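PDB 5T1Q: N-acetylmuramoyl-L-alanine amidase domain-containing protein SAOUHSC_02979 from Staphylococcus aureus, which probably cleaves bonds in bacterial cell-wall peptidoglycan as a secreted amidase, this chain being the part with a glucosaminidase-type and a CHAP domain. Local coordinates for residues Gln76-Val84 with Trp171-Thr182; Pro293-Phe301 with Gly313-Val321. All blocks are in the same frame, centred on the assembly; numbering follows the deposited sequence.

Contact 1: residues Gln76-Val84 with Trp171-Thr182; sequences QDNDIYASV and WKSEADSYKDAT
Tyr81 slides its ring between Lys172 and Tyr178. CG of Lys172 lies over one face, 3.8 Å from the ring centroid, and CA of Tyr178 sits over the centre of the opposite face at 4.0 Å, both CH-pi contacts. OH donates to Ala175 O at 2.8 Å, near the ring plane, and with a face contact on each side this restricts the ring's rotation. A tyrosine suits this place: its ring packs between a lysine methylene and a helix start while its hydroxyl satisfies a loop carbonyl.

The Asp79 carbonyl takes a nearly straight bond from Lys172 N (3.1 Å, 178°), the donor standing above the carbonyl plane. CG is anti to the backbone N (chi1 -165°), which turns the carboxylate to Ser173: OD2 accepts from Ser173 OG at 2.8 Å through its syn lone pair, while OD1 takes a weak bond from Ser173 N. The extended Lys172 chain carries NZ past the ring to Asp212 O and to a water, which also joins Ile80 O and Ala82 N.

Deeper in, Val84 CG2 meets Ala181 CB at 4.1 Å. Ser177 N donates to Asp180 OD2, and Ser177 OG accepts weakly from Lys179 N, forming a capping box that starts helix 178-185 against the turn between helices 58-78 and 82-93, within the glucosaminidase-type, lysozyme-clan region.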
loop_
_atom_site.group_PDB
_atom_site.type_symbol
_atom_site.label_atom_id
_atom_site.label_comp_id
_atom_site.label_asym_id
_atom_site.label_seq_id
_atom_site.Cartn_x
_atom_site.Cartn_y
_atom_site.Cartn_z
ATOM N N GLN A 76 -16.424 -20.583 -6.722
ATOM C CA GLN A 76 -17.634 -21.412 -6.878
ATOM C C GLN A 76 -17.581 -22.716 -6.091
ATOM O O GLN A 76 -18.559 -23.097 -5.447
ATOM C CB GLN A 76 -17.886 -21.744 -8.362
ATOM C CG GLN A 76 -18.165 -20.531 -9.239
ATOM C CD GLN A 76 -19.449 -19.813 -8.870
ATOM O OE1 GLN A 76 -19.450 -18.611 -8.621
ATOM N NE2 GLN A 76 -20.537 -20.551 -8.801
ATOM N N ASP A 77 -16.431 -23.384 -6.148
ATOM C CA ASP A 77 -16.244 -24.679 -5.487
ATOM C C ASP A 77 -16.224 -24.606 -3.958
ATOM O O ASP A 77 -16.876 -25.405 -3.292
ATOM C CB ASP A 77 -14.956 -25.365 -5.986
ATOM C CG ASP A 77 -15.027 -25.785 -7.469
ATOM O OD1 ASP A 77 -16.113 -25.713 -8.095
ATOM O OD2 ASP A 77 -13.983 -26.213 -8.009
ATOM N N ASN A 78 -15.493 -23.640 -3.409
ATOM C CA ASN A 78 -15.332 -23.525 -1.962
ATOM C C ASN A 78 -16.205 -22.483 -1.256
ATOM O O ASN A 78 -15.946 -22.179 -0.106
ATOM C CB ASN A 78 -13.858 -23.282 -1.655
ATOM C CG ASN A 78 -12.985 -24.450 -2.066
ATOM O OD1 ASN A 78 -13.142 -25.558 -1.567
ATOM N ND2 ASN A 78 -12.044 -24.201 -2.962
ATOM N N ASP A 79 -17.235 -21.952 -1.920
ATOM C CA ASP A 79 -18.148 -20.975 -1.287
ATOM C C ASP A 79 -17.448 -19.658 -0.862
ATOM O O ASP A 79 -17.702 -19.124 0.221
ATOM C CB ASP A 79 -18.830 -21.636 -0.068
ATOM C CG ASP A 79 -20.031 -20.863 0.441
ATOM O OD1 ASP A 79 -20.691 -20.180 -0.364
ATOM O OD2 ASP A 79 -20.338 -20.978 1.651
ATOM N N ILE A 80 -16.575 -19.143 -1.725
ATOM C CA ILE A 80 -15.811 -17.911 -1.457
ATOM C C ILE A 80 -16.075 -16.853 -2.534
ATOM O O ILE A 80 -16.248 -17.188 -3.713
ATOM C CB ILE A 80 -14.287 -18.224 -1.405
ATOM C CG1 ILE A 80 -13.974 -19.129 -0.206
ATOM C CG2 ILE A 80 -13.449 -16.944 -1.330
ATOM C CD1 ILE A 80 -12.542 -19.625 -0.149
ATOM N N TYR A 81 -16.140 -15.583 -2.122
ATOM C CA TYR A 81 -16.257 -14.479 -3.082
ATOM C C TYR A 81 -14.918 -14.328 -3.784
ATOM O O TYR A 81 -13.918 -13.980 -3.149
ATOM C CB TYR A 81 -16.579 -13.145 -2.405
ATOM C CG TYR A 81 -18.021 -12.944 -2.027
ATOM C CD1 TYR A 81 -18.943 -12.446 -2.959
ATOM C CD2 TYR A 81 -18.461 -13.185 -0.738
ATOM C CE1 TYR A 81 -20.274 -12.241 -2.616
ATOM C CE2 TYR A 81 -19.789 -12.983 -0.385
ATOM C CZ TYR A 81 -20.689 -12.516 -1.322
ATOM O OH TYR A 81 -22.000 -12.324 -0.956
ATOM N N ALA A 82 -14.895 -14.601 -5.084
ATOM C CA ALA A 82 -13.684 -14.441 -5.882
ATOM C C ALA A 82 -13.215 -12.978 -5.832
ATOM O O ALA A 82 -12.017 -12.686 -5.859
ATOM C CB ALA A 82 -13.951 -14.864 -7.321
ATOM N N SER A 83 -14.180 -12.066 -5.761
ATOM C CA SER A 83 -13.896 -10.637 -5.681
ATOM C C SER A 83 -13.095 -10.281 -4.441
ATOM O O SER A 83 -12.151 -9.493 -4.512
ATOM C CB SER A 83 -15.208 -9.856 -5.706
ATOM O OG SER A 83 -16.104 -10.405 -4.767
ATOM N N VAL A 84 -13.478 -10.847 -3.299
ATOM C CA VAL A 84 -12.763 -10.597 -2.059
ATOM C C VAL A 84 -11.365 -11.202 -2.186
ATOM O O VAL A 84 -10.379 -10.558 -1.853
ATOM C CB VAL A 84 -13.529 -11.146 -0.829
ATOM C CG1 VAL A 84 -12.707 -11.015 0.449
ATOM C CG2 VAL A 84 -14.859 -10.421 -0.666
ATOM N N TRP A 171 -17.723 -16.263 4.201
ATOM C CA TRP A 171 -18.272 -17.286 3.312
ATOM C C TRP A 171 -19.479 -16.699 2.627
ATOM O O TRP A 171 -20.246 -15.961 3.241
ATOM C CB TRP A 171 -18.688 -18.536 4.095
ATOM C CG TRP A 171 -17.567 -19.318 4.715
ATOM C CD1 TRP A 171 -16.265 -18.917 4.891
ATOM C CD2 TRP A 171 -17.693 -20.564 5.407
ATOM N NE1 TRP A 171 -15.560 -19.884 5.567
ATOM C CE2 TRP A 171 -16.415 -20.901 5.905
ATOM C CE3 TRP A 171 -18.757 -21.450 5.620
ATOM C CZ2 TRP A 171 -16.173 -22.082 6.607
ATOM C CZ3 TRP A 171 -18.515 -22.630 6.320
ATOM C CH2 TRP A 171 -17.232 -22.934 6.801
ATOM N N LYS A 172 -19.655 -17.064 1.368
ATOM C CA LYS A 172 -20.737 -16.525 0.533
ATOM C C LYS A 172 -22.117 -16.825 1.141
ATOM O O LYS A 172 -22.996 -15.969 1.153
ATOM C CB LYS A 172 -20.610 -17.105 -0.879
ATOM C CG LYS A 172 -20.996 -16.175 -2.011
ATOM C CD LYS A 172 -20.526 -16.778 -3.324
ATOM C CE LYS A 172 -20.733 -15.837 -4.487
ATOM N NZ LYS A 172 -20.241 -16.468 -5.739
ATOM N N SER A 173 -22.273 -18.025 1.692
ATOM C CA SER A 173 -23.525 -18.434 2.336
ATOM C C SER A 173 -23.833 -17.680 3.647
ATOM O O SER A 173 -24.963 -17.715 4.122
ATOM C CB SER A 173 -23.497 -19.946 2.606
ATOM O OG SER A 173 -22.368 -20.308 3.382
ATOM N N GLU A 174 -22.834 -17.008 4.223
ATOM C CA GLU A 174 -23.002 -16.257 5.487
ATOM C C GLU A 174 -23.038 -14.738 5.305
ATOM O O GLU A 174 -23.521 -14.023 6.183
ATOM C CB GLU A 174 -21.849 -16.590 6.437
ATOM C CG GLU A 174 -21.735 -18.065 6.802
ATOM C CD GLU A 174 -22.844 -18.543 7.716
ATOM O OE1 GLU A 174 -23.341 -19.666 7.498
ATOM O OE2 GLU A 174 -23.230 -17.797 8.644
ATOM N N ALA A 175 -22.495 -14.259 4.183
ATOM C CA ALA A 175 -22.417 -12.830 3.870
ATOM C C ALA A 175 -23.278 -12.512 2.651
ATOM O O ALA A 175 -22.990 -12.981 1.546
ATOM C CB ALA A 175 -20.969 -12.432 3.615
ATOM N N ASP A 176 -24.314 -11.697 2.857
ATOM C CA ASP A 176 -25.258 -11.324 1.788
ATOM C C ASP A 176 -24.563 -10.726 0.548
ATOM O O ASP A 176 -24.952 -11.023 -0.585
ATOM C CB ASP A 176 -26.327 -10.355 2.325
ATOM C CG ASP A 176 -27.185 -10.968 3.438
ATOM O OD1 ASP A 176 -27.333 -12.209 3.495
ATOM O OD2 ASP A 176 -27.732 -10.194 4.256
ATOM N N SER A 177 -23.545 -9.891 0.772
ATOM C CA SER A 177 -22.764 -9.297 -0.319
ATOM C C SER A 177 -21.298 -9.273 0.061
ATOM O O SER A 177 -20.934 -9.549 1.213
ATOM C CB SER A 177 -23.211 -7.868 -0.619
ATOM O OG SER A 177 -22.791 -6.984 0.405
ATOM N N TYR A 178 -20.462 -8.889 -0.896
ATOM C CA TYR A 178 -19.029 -8.817 -0.657
ATOM C C TYR A 178 -18.667 -7.822 0.457
ATOM O O TYR A 178 -17.668 -8.029 1.146
ATOM C CB TYR A 178 -18.249 -8.510 -1.947
ATOM C CG TYR A 178 -18.353 -7.096 -2.453
ATOM C CD1 TYR A 178 -17.497 -6.108 -1.978
ATOM C CD2 TYR A 178 -19.278 -6.746 -3.440
ATOM C CE1 TYR A 178 -17.567 -4.804 -2.448
ATOM C CE2 TYR A 178 -19.356 -5.443 -3.917
ATOM C CZ TYR A 178 -18.497 -4.477 -3.412
ATOM O OH TYR A 178 -18.556 -3.190 -3.872
ATOM N N LYS A 179 -19.471 -6.766 0.645
ATOM C CA LYS A 179 -19.179 -5.778 1.712
ATOM C C LYS A 179 -19.351 -6.322 3.133
ATOM O O LYS A 179 -18.756 -5.799 4.076
ATOM C CB LYS A 179 -19.955 -4.463 1.535
ATOM C CG LYS A 179 -19.350 -3.539 0.480
ATOM C CD LYS A 179 -19.773 -2.076 0.658
ATOM C CE LYS A 179 -21.144 -1.760 0.085
ATOM N NZ LYS A 179 -21.087 -1.567 -1.394
ATOM N N ASP A 180 -20.166 -7.356 3.292
ATOM C CA ASP A 180 -20.329 -7.978 4.597
ATOM C C ASP A 180 -19.052 -8.760 4.896
ATOM O O ASP A 180 -18.539 -8.735 6.018
ATOM C CB ASP A 180 -21.558 -8.889 4.603
ATOM C CG ASP A 180 -22.860 -8.112 4.405
ATOM O OD1 ASP A 180 -23.166 -7.250 5.259
ATOM O OD2 ASP A 180 -23.580 -8.373 3.412
ATOM N N ALA A 181 -18.523 -9.407 3.858
ATOM C CA ALA A 181 -17.303 -10.191 3.968
ATOM C C ALA A 181 -16.070 -9.328 4.253
ATOM O O ALA A 181 -15.295 -9.638 5.161
ATOM C CB ALA A 181 -17.097 -11.020 2.713
ATOM N N THR A 182 -15.889 -8.242 3.504
ATOM C CA THR A 182 -14.736 -7.364 3.733
ATOM C C THR A 182 -14.754 -6.753 5.149
ATOM O O THR A 182 -13.699 -6.610 5.765
ATOM C CB THR A 182 -14.614 -6.247 2.677
ATOM O OG1 THR A 182 -15.774 -5.419 2.706
ATOM C CG2 THR A 182 -14.435 -6.825 1.270
HETATM O O HOH W 1 -17.282 -16.396 -6.090
#

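Contact 2: residues Pro293-Phe301 with Gly313-Val321; sequences PKRHAAVVF and GHVAFVEKV
Val299 and Ala316 form a hydrogen-bonded pair at the heart of antiparallel strands 298-301 and 314-321. Val299 N reaches Ala316 O at 2.7 Å, and Ala316 N returns a bond in the carbonyl plane of Val299. Phe301 and His314 repeat this pairing; between them Val300 and Val315 form a non-hydrogen-bonded pair. Packing is close here: Val299 CG1 lies 3.8 Å from Ala316 CB, both side chains meet Ile329 of strand 327-332, and Val299 also meets Tyr355 of strand 354-357, so a beta-branched and a small residue suit this face.

Val318 packs under the Lys294-Ala297 type II turn, its CG1 3.3 Å from Lys294 O, and its N bonds to Ala297 O. His296, at the positive-phi third turn position, donates its N to Val318 O at 2.8 Å. Its CD2 approaches Phe317 CZ at 3.3 Å, the rings slid so that they barely overlap. The open side is Arg295 and outer His296: one water links Arg295 NE to Glu319 O, another His296 NE2 to Glu319 O and OE1. Arg260 and Ser330 hold the glutamate.

At the other end CG of His314 is anti to the backbone N (chi1 -178°), and the imidazole lies beside the Phe301 ring, NE2 bonded to Glu331. With Cys253, which it touches, this resembles the Cys-His-Glu triad of CHAP-type hydrolases, so the paired strands probably hold the histidine of an active site in place.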
loop_
_atom_site.group_PDB
_atom_site.type_symbol
_atom_site.label_atom_id
_atom_site.label_comp_id
_atom_site.label_asym_id
_atom_site.label_seq_id
_atom_site.Cartn_x
_atom_site.Cartn_y
_atom_site.Cartn_z
ATOM N N PRO A 293 10.717 28.273 -1.176
ATOM C CA PRO A 293 9.784 27.252 -1.649
ATOM C C PRO A 293 9.750 27.176 -3.176
ATOM O O PRO A 293 9.804 28.204 -3.854
ATOM C CB PRO A 293 8.432 27.716 -1.064
ATOM C CG PRO A 293 8.811 28.508 0.143
ATOM C CD PRO A 293 10.032 29.256 -0.306
ATOM N N LYS A 294 9.660 25.966 -3.707
ATOM C CA LYS A 294 9.696 25.789 -5.144
ATOM C C LYS A 294 8.820 24.638 -5.597
ATOM O O LYS A 294 8.837 23.537 -5.024
ATOM C CB LYS A 294 11.134 25.564 -5.572
ATOM C CG LYS A 294 11.363 25.507 -7.066
ATOM C CD LYS A 294 12.849 25.369 -7.326
ATOM C CE LYS A 294 13.134 25.094 -8.776
ATOM N NZ LYS A 294 14.614 25.079 -8.937
ATOM N N ARG A 295 8.072 24.908 -6.654
ATOM C CA ARG A 295 7.145 23.959 -7.232
ATOM C C ARG A 295 7.879 22.709 -7.718
ATOM O O ARG A 295 8.906 22.808 -8.365
ATOM C CB ARG A 295 6.395 24.628 -8.387
ATOM C CG ARG A 295 5.294 23.795 -9.004
ATOM C CD ARG A 295 4.555 24.594 -10.061
ATOM N NE ARG A 295 3.474 23.812 -10.646
ATOM C CZ ARG A 295 3.566 23.114 -11.779
ATOM N NH1 ARG A 295 2.507 22.438 -12.219
ATOM N NH2 ARG A 295 4.702 23.088 -12.490
ATOM N N HIS A 296 7.338 21.547 -7.360
ATOM C CA HIS A 296 7.882 20.231 -7.719
ATOM C C HIS A 296 9.245 19.874 -7.139
ATOM O O HIS A 296 9.945 18.972 -7.636
ATOM C CB HIS A 296 7.855 19.989 -9.240
ATOM C CG HIS A 296 6.474 20.001 -9.820
ATOM N ND1 HIS A 296 6.229 20.219 -11.153
ATOM C CD2 HIS A 296 5.258 19.894 -9.228
ATOM C CE1 HIS A 296 4.927 20.179 -11.375
ATOM N NE2 HIS A 296 4.315 19.977 -10.223
ATOM N N ALA A 297 9.610 20.555 -6.070
ATOM C CA ALA A 297 10.809 20.244 -5.358
ATOM C C ALA A 297 10.423 19.261 -4.269
ATOM O O ALA A 297 9.245 19.142 -3.920
ATOM C CB ALA A 297 11.390 21.502 -4.735
ATOM N N ALA A 298 11.404 18.517 -3.777
ATOM C CA ALA A 298 11.207 17.676 -2.599
ATOM C C ALA A 298 11.351 18.643 -1.414
ATOM O O ALA A 298 12.282 19.452 -1.403
ATOM C CB ALA A 298 12.267 16.596 -2.520
ATOM N N VAL A 299 10.433 18.604 -0.453
ATOM C CA VAL A 299 10.531 19.487 0.708
ATOM C C VAL A 299 10.889 18.651 1.927
ATOM O O VAL A 299 10.223 17.656 2.244
ATOM C CB VAL A 299 9.281 20.371 0.916
ATOM C CG1 VAL A 299 8.012 19.540 1.008
ATOM C CG2 VAL A 299 9.444 21.251 2.148
ATOM N N VAL A 300 11.969 19.051 2.596
ATOM C CA VAL A 300 12.456 18.311 3.737
ATOM C C VAL A 300 12.184 18.990 5.081
ATOM O O VAL A 300 12.396 20.196 5.229
ATOM C CB VAL A 300 13.963 18.098 3.605
ATOM C CG1 VAL A 300 14.513 17.364 4.827
ATOM C CG2 VAL A 300 14.277 17.362 2.311
ATOM N N PHE A 301 11.746 18.161 6.037
ATOM C CA PHE A 301 11.511 18.508 7.426
ATOM C C PHE A 301 12.629 17.827 8.222
ATOM O O PHE A 301 12.760 16.585 8.162
ATOM C CB PHE A 301 10.189 17.895 7.937
ATOM C CG PHE A 301 8.935 18.520 7.374
ATOM C CD1 PHE A 301 8.501 18.214 6.095
ATOM C CD2 PHE A 301 8.164 19.373 8.151
ATOM C CE1 PHE A 301 7.333 18.768 5.587
ATOM C CE2 PHE A 301 6.996 19.944 7.645
ATOM C CZ PHE A 301 6.571 19.629 6.374
ATOM N N GLY A 313 12.624 12.611 10.697
ATOM C CA GLY A 313 12.147 13.784 9.984
ATOM C C GLY A 313 11.104 13.327 8.968
ATOM O O GLY A 313 10.484 12.275 9.121
ATOM N N HIS A 314 10.957 14.081 7.901
ATOM C CA HIS A 314 9.962 13.772 6.908
ATOM C C HIS A 314 10.311 14.428 5.593
ATOM O O HIS A 314 11.064 15.394 5.565
ATOM C CB HIS A 314 8.599 14.270 7.426
ATOM C CG HIS A 314 7.459 13.974 6.515
ATOM N ND1 HIS A 314 7.064 12.688 6.224
ATOM C CD2 HIS A 314 6.602 14.790 5.862
ATOM C CE1 HIS A 314 6.029 12.726 5.395
ATOM N NE2 HIS A 314 5.734 13.988 5.155
ATOM N N VAL A 315 9.786 13.882 4.506
ATOM C CA VAL A 315 9.967 14.454 3.190
ATOM C C VAL A 315 8.633 14.382 2.433
ATOM O O VAL A 315 7.878 13.413 2.554
ATOM C CB VAL A 315 11.172 13.833 2.430
ATOM C CG1 VAL A 315 10.936 12.365 2.082
ATOM C CG2 VAL A 315 11.490 14.618 1.180
ATOM N N ALA A 316 8.349 15.429 1.664
ATOM C CA ALA A 316 7.106 15.551 0.908
ATOM C C ALA A 316 7.391 16.199 -0.427
ATOM O O ALA A 316 8.511 16.656 -0.668
ATOM C CB ALA A 316 6.096 16.376 1.684
ATOM N N PHE A 317 6.392 16.214 -1.301
ATOM C CA PHE A 317 6.521 16.787 -2.636
ATOM C C PHE A 317 5.722 18.081 -2.728
ATOM O O PHE A 317 4.558 18.108 -2.340
ATOM C CB PHE A 317 6.018 15.772 -3.671
ATOM C CG PHE A 317 6.086 16.264 -5.095
ATOM C CD1 PHE A 317 7.265 16.189 -5.806
ATOM C CD2 PHE A 317 4.973 16.804 -5.717
ATOM C CE1 PHE A 317 7.346 16.639 -7.120
ATOM C CE2 PHE A 317 5.045 17.274 -7.027
ATOM C CZ PHE A 317 6.236 17.180 -7.731
ATOM N N VAL A 318 6.337 19.151 -3.232
ATOM C CA VAL A 318 5.651 20.435 -3.378
ATOM C C VAL A 318 4.762 20.439 -4.644
ATOM O O VAL A 318 5.270 20.494 -5.767
ATOM C CB VAL A 318 6.644 21.610 -3.466
ATOM C CG1 VAL A 318 5.908 22.941 -3.615
ATOM C CG2 VAL A 318 7.546 21.641 -2.249
ATOM N N GLU A 319 3.443 20.373 -4.452
ATOM C CA GLU A 319 2.497 20.410 -5.571
ATOM C C GLU A 319 2.285 21.844 -6.067
ATOM O O GLU A 319 2.094 22.074 -7.253
ATOM C CB GLU A 319 1.138 19.845 -5.166
ATOM C CG GLU A 319 1.137 18.393 -4.719
ATOM C CD GLU A 319 1.347 17.380 -5.842
ATOM O OE1 GLU A 319 1.344 17.760 -7.045
ATOM O OE2 GLU A 319 1.484 16.177 -5.515
ATOM N N LYS A 320 2.314 22.800 -5.152
ATOM C CA LYS A 320 2.058 24.196 -5.500
ATOM C C LYS A 320 2.675 25.149 -4.502
ATOM O O LYS A 320 2.771 24.846 -3.320
ATOM C CB LYS A 320 0.543 24.435 -5.511
ATOM C CG LYS A 320 0.109 25.826 -5.944
ATOM C CD LYS A 320 -1.408 25.964 -5.885
ATOM C CE LYS A 320 -1.863 27.355 -6.271
ATOM N NZ LYS A 320 -3.339 27.401 -6.199
ATOM N N VAL A 321 3.146 26.278 -5.007
ATOM C CA VAL A 321 3.626 27.346 -4.176
ATOM C C VAL A 321 2.539 28.425 -4.318
ATOM O O VAL A 321 2.298 28.923 -5.421
ATOM C CB VAL A 321 4.990 27.883 -4.610
ATOM C CG1 VAL A 321 5.355 29.109 -3.784
ATOM C CG2 VAL A 321 6.073 26.811 -4.471
HETATM O O HOH W 2 1.365 24.242 -9.012
HETATM O O HOH W 3 1.806 19.709 -8.951
#

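Contact 1 and contact 2 lie on opposite sides of the chain's centre, their own centres about 43 Å apart and their nearest atoms about 28 Å apart, and they share no helix or strand. Contact 1 is partly buried and belongs to the helical, glucosaminidase-type part, where a loop is fastened to a helix-helix turn mainly by individual polar side chains and one sandwiched ring. Contact 2 is largely buried in the mixed sheet that carries the CHAP-type part, and regular backbone bonds do most of its work. Water bridges occur in both: in contact 1 beside an interhelical turn, in contact 2 where the ladder ends.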